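Local coordinates for GDSL-like protein (PDB 7BXD) that probably hydrolyses ester bonds as a GDSL-like acyl-hydrolase of the SGNH hydrolase superfamily, at residues Cys33-Ser37 with Phe87-Leu91; Val131-Arg136 with Val186-Val192. One frame throughout, in Å; residues are numbered along the deposited sequence.

Contact 1 of 2, residues Cys33-Ser37 with Phe87-Leu91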
# COMPACT_ATOMS: atom_id res chain seq x y z
N CYS A 33 -2.63 -7.10 6.49
CA CYS A 33 -2.48 -6.25 5.31
C CYS A 33 -3.05 -4.87 5.63
O CYS A 33 -4.28 -4.69 5.70
CB CYS A 33 -3.17 -6.91 4.11
SG CYS A 33 -2.47 -8.54 3.75
N PHE A 34 -2.16 -3.89 5.80
CA PHE A 34 -2.50 -2.54 6.23
C PHE A 34 -2.38 -1.66 4.99
O PHE A 34 -1.29 -1.55 4.40
CB PHE A 34 -1.49 -2.17 7.31
CG PHE A 34 -1.75 -0.88 8.05
CD1 PHE A 34 -3.04 -0.43 8.31
CD2 PHE A 34 -0.67 -0.16 8.58
CE1 PHE A 34 -3.26 0.72 9.08
CE2 PHE A 34 -0.87 0.98 9.36
CZ PHE A 34 -2.17 1.42 9.62
N GLY A 35 -3.50 -1.08 4.55
CA GLY A 35 -3.49 -0.39 3.28
C GLY A 35 -4.62 0.62 3.12
O GLY A 35 -5.31 0.99 4.08
N ASP A 36 -4.78 1.08 1.87
CA ASP A 36 -5.77 2.10 1.50
C ASP A 36 -6.88 1.44 0.68
O ASP A 36 -7.21 0.26 0.93
CB ASP A 36 -5.05 3.30 0.86
CG ASP A 36 -4.30 2.95 -0.43
OD1 ASP A 36 -4.66 1.93 -1.09
OD2 ASP A 36 -3.34 3.67 -0.76
N SER A 37 -7.48 2.17 -0.26
CA SER A 37 -8.51 1.59 -1.12
C SER A 37 -8.03 0.34 -1.84
O SER A 37 -8.84 -0.55 -2.17
CB SER A 37 -8.96 2.57 -2.20
OG SER A 37 -9.22 3.86 -1.69
N PHE A 87 -2.66 6.21 7.94
CA PHE A 87 -2.06 4.99 8.47
C PHE A 87 -1.49 5.26 9.86
O PHE A 87 -1.59 4.43 10.76
CB PHE A 87 -0.94 4.44 7.56
CG PHE A 87 -1.37 3.84 6.23
CD1 PHE A 87 -2.26 4.49 5.34
CD2 PHE A 87 -0.81 2.63 5.83
CE1 PHE A 87 -2.54 3.92 4.07
CE2 PHE A 87 -1.09 2.08 4.57
CZ PHE A 87 -1.93 2.72 3.71
N VAL A 88 -0.83 6.41 10.04
CA VAL A 88 -0.26 6.75 11.34
C VAL A 88 -1.36 6.72 12.41
O VAL A 88 -1.16 6.17 13.49
CB VAL A 88 0.43 8.12 11.27
CG1 VAL A 88 0.74 8.66 12.68
CG2 VAL A 88 1.70 8.03 10.42
N GLU A 89 -2.52 7.34 12.12
CA GLU A 89 -3.60 7.41 13.09
C GLU A 89 -4.27 6.06 13.33
O GLU A 89 -4.76 5.80 14.44
CB GLU A 89 -4.61 8.46 12.66
CG GLU A 89 -4.13 9.89 12.85
CD GLU A 89 -4.84 10.91 11.96
OE1 GLU A 89 -4.86 10.73 10.72
OE2 GLU A 89 -5.34 11.93 12.51
N ARG A 90 -4.33 5.21 12.29
CA ARG A 90 -5.03 3.93 12.38
C ARG A 90 -4.19 2.84 13.03
O ARG A 90 -4.74 1.80 13.43
CB ARG A 90 -5.46 3.43 10.99
CG ARG A 90 -6.62 4.26 10.40
CD ARG A 90 -7.24 3.48 9.24
NE ARG A 90 -6.31 3.53 8.12
CZ ARG A 90 -5.89 2.52 7.33
NH1 ARG A 90 -6.25 1.24 7.49
NH2 ARG A 90 -5.08 2.83 6.35
N LEU A 91 -2.85 2.99 13.09
CA LEU A 91 -2.00 1.84 13.41
C LEU A 91 -2.36 1.21 14.77
O LEU A 91 -2.40 -0.02 14.90
CB LEU A 91 -0.53 2.26 13.36
CG LEU A 91 0.48 1.22 13.82
CD1 LEU A 91 0.40 -0.04 12.98
CD2 LEU A 91 1.87 1.83 13.76
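Gly35, at the end of strand 30-35, comes nearest the short helix 87-90 at Phe87, with 7.6 Å between their CA atoms. Side chains fill the gap. The edge of the Phe87 ring points at a face of the Phe34 ring in an edge-to-face pair, centroids 4.9 Å apart and planes at 51°. Phe34 CG stands anti to the backbone N (chi1 -171°), which carries CZ up to Phe87 O at 3.3 Å and CE2 alongside Leu91 CD1. The far end of the Phe87 ring, at CZ, reaches the backbone of Gly35, 3.5 Å from its C atom. Arg90, bent at chi3, turns one face of its guanidinium to Phe34 CE1 and gives an N-H from NH2 to Gly35 O at 2.9 Å. That bond is bent, 141° at the hydrogen, and the donor stands above the carbonyl plane. The same guanidinium also bonds Phe70 O, Asp85 O and Ser75 OG. Three backbone carbonyls and one hydroxyl thus hold one arginine, fixing the end of the strand just ahead of Ser37, the probable nucleophile of this Gly-Asp-Ser motif by family resemblance.

Contact 2 of 2, residues Val131-Arg136 with Val186-Val192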
# COMPACT_ATOMS: atom_id res chain seq x y z
N VAL A 131 6.37 7.50 7.21
CA VAL A 131 6.90 6.16 6.96
C VAL A 131 7.81 5.75 8.11
O VAL A 131 7.77 4.62 8.60
CB VAL A 131 7.59 6.06 5.59
CG1 VAL A 131 8.21 4.66 5.38
CG2 VAL A 131 6.61 6.37 4.45
N ASP A 132 8.66 6.68 8.57
CA ASP A 132 9.53 6.43 9.71
C ASP A 132 8.71 6.04 10.94
O ASP A 132 9.03 5.07 11.64
CB ASP A 132 10.39 7.68 9.94
CG ASP A 132 11.40 7.51 11.04
OD1 ASP A 132 12.49 6.99 10.75
OD2 ASP A 132 11.10 7.91 12.19
N TYR A 133 7.65 6.80 11.23
CA TYR A 133 6.78 6.47 12.36
C TYR A 133 6.22 5.06 12.24
O TYR A 133 6.18 4.31 13.22
CB TYR A 133 5.63 7.48 12.47
CG TYR A 133 4.71 7.17 13.62
CD1 TYR A 133 3.60 6.33 13.44
CD2 TYR A 133 4.93 7.75 14.89
CE1 TYR A 133 2.76 6.04 14.48
CE2 TYR A 133 4.09 7.47 15.94
CZ TYR A 133 3.01 6.61 15.74
OH TYR A 133 2.17 6.32 16.81
N LEU A 134 5.70 4.70 11.06
CA LEU A 134 5.10 3.38 10.92
C LEU A 134 6.11 2.29 11.21
O LEU A 134 5.79 1.31 11.90
CB LEU A 134 4.52 3.17 9.52
CG LEU A 134 3.26 3.97 9.13
CD1 LEU A 134 2.82 3.48 7.75
CD2 LEU A 134 2.15 3.80 10.14
N ILE A 135 7.33 2.40 10.68
CA ILE A 135 8.28 1.31 10.89
C ILE A 135 8.66 1.21 12.36
O ILE A 135 8.68 0.11 12.93
CB ILE A 135 9.52 1.48 9.98
CG1 ILE A 135 9.09 1.31 8.51
CG2 ILE A 135 10.61 0.47 10.39
CD1 ILE A 135 10.11 1.79 7.50
N ARG A 136 8.94 2.35 12.99
CA ARG A 136 9.30 2.32 14.42
C ARG A 136 8.16 1.75 15.25
O ARG A 136 8.38 1.00 16.21
CB ARG A 136 9.66 3.73 14.91
CG ARG A 136 11.01 4.24 14.38
CD ARG A 136 11.35 5.61 15.04
NE ARG A 136 10.51 6.71 14.56
CZ ARG A 136 9.57 7.35 15.25
NH1 ARG A 136 9.28 7.00 16.50
NH2 ARG A 136 8.89 8.35 14.68
N VAL A 186 13.51 5.30 3.52
CA VAL A 186 13.23 5.02 4.92
C VAL A 186 13.29 3.52 5.16
O VAL A 186 13.81 3.04 6.19
CB VAL A 186 11.88 5.62 5.36
CG1 VAL A 186 11.66 5.36 6.85
CG2 VAL A 186 11.85 7.11 5.08
N CYS A 187 12.73 2.72 4.23
CA CYS A 187 12.84 1.28 4.38
C CYS A 187 14.31 0.85 4.45
O CYS A 187 14.68 -0.01 5.27
CB CYS A 187 12.11 0.58 3.22
SG CYS A 187 10.30 0.60 3.44
N ASP A 188 15.16 1.44 3.61
CA ASP A 188 16.59 1.10 3.67
C ASP A 188 17.17 1.39 5.06
O ASP A 188 17.93 0.58 5.60
CB ASP A 188 17.38 1.86 2.61
CG ASP A 188 18.88 1.71 2.86
OD1 ASP A 188 19.46 0.66 2.55
OD2 ASP A 188 19.47 2.65 3.47
N ARG A 189 16.83 2.54 5.64
CA ARG A 189 17.35 2.89 6.96
C ARG A 189 17.14 1.75 7.93
O ARG A 189 18.03 1.45 8.74
CB ARG A 189 16.69 4.17 7.47
CG ARG A 189 16.83 4.42 8.95
CD ARG A 189 18.15 4.82 9.40
NE ARG A 189 18.06 5.27 10.80
CZ ARG A 189 19.11 5.72 11.45
NH1 ARG A 189 20.25 5.73 10.78
NH2 ARG A 189 19.04 6.12 12.73
N TYR A 190 15.94 1.14 7.90
CA TYR A 190 15.55 0.12 8.85
C TYR A 190 15.66 -1.29 8.29
O TYR A 190 15.11 -2.23 8.88
CB TYR A 190 14.13 0.40 9.36
CG TYR A 190 14.08 1.72 10.11
CD1 TYR A 190 14.71 1.88 11.35
CD2 TYR A 190 13.38 2.81 9.58
CE1 TYR A 190 14.63 3.07 12.04
CE2 TYR A 190 13.31 4.02 10.28
CZ TYR A 190 13.94 4.15 11.50
OH TYR A 190 13.91 5.32 12.21
N SER A 191 16.36 -1.46 7.16
CA SER A 191 16.59 -2.77 6.57
C SER A 191 15.29 -3.52 6.24
O SER A 191 15.24 -4.76 6.29
CB SER A 191 17.50 -3.63 7.46
OG SER A 191 18.70 -2.90 7.72
N VAL A 192 14.24 -2.79 5.85
CA VAL A 192 12.92 -3.39 5.63
C VAL A 192 12.76 -3.97 4.23
O VAL A 192 12.92 -3.23 3.25
CB VAL A 192 11.80 -2.38 5.90
CG1 VAL A 192 10.43 -2.93 5.56
CG2 VAL A 192 11.81 -1.95 7.36
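Asp132 OD1 meets the Tyr190 ring at its edge, near the ring plane, while Arg189 CG lies 3.7 Å above the centre of one ring face. The Asp132 carboxylate is turned 46° from that ring, and Asp132 CG in turn sits at the edge of the Arg136 guanidinium, in its plane. Each carboxylate oxygen has its own partner. Tyr190 OH donates to OD1 of Asp132 at 2.6 Å, arriving on the syn side, somewhat out of the carboxylate plane; Arg136 NE makes a nearly straight salt bridge to Asp132 OD2 at 2.7 Å (165° at the hydrogen), approaching from above the carboxylate plane. With chi1 at -176°, the Asp132 carboxylate swings away from its own N, OD1 toward Tyr190 and OD2 toward Arg136. The salt bridge is likely to favour the ionised carboxylate and so strengthen the tyrosine bond.

Below this polar rim the contact turns apolar. Ile135 CG2 lies 3.7 Å from Tyr190 CB, and Ile135 CD1 reaches Val186 CG1 at 3.9 Å and, more loosely, Cys187 SG. Val186 CG1 presses on the backbone of helix 127-141 at Asp132 N, while its CB meets Val131 CG1. A phenylalanine in place of Tyr190 lacks the hydroxyl and would probably leave Asp132 OD1 without its bond to the end of the neighbouring helix.

Helix 176-189 ends here in a Schellman motif, with Ser191 at positive phi and Val192 N bonded to Cys187 O at 2.9 Å. Val192 is thereby folded back against Ile135 as the chain heads for strand 194-195. Val131, Ile135, Cys187 and Val192 all touch Phe149 of strand 146-150, so the two helices lie side by side on one face of the parallel sheet.

Overall arrangement
The two contacts follow one another along the chain, their centres about 15 Å apart; helix 127-141, which carries residues 131-136 of contact 2, also packs on residues 87-91 of contact 1. Contact 1 is the more central, about 8 Å from the centre of the chain against about 14 Å for contact 2. They touch directly: Val88 CG1 packs on Tyr133 CD1 at 3.8 Å, and Leu134 CD2 lies 3.8 Å from Phe87 O. Residues 87-91 therefore fit between strand 30-35 and helix 127-141, whose other flank meets helix 176-189. Contact 1 borders the probable active site, where the side chains of Ser37 and His220, probably catalytic as in other SGNH hydrolases, touch; contact 2 joins helices of the surrounding alpha/beta/alpha fold.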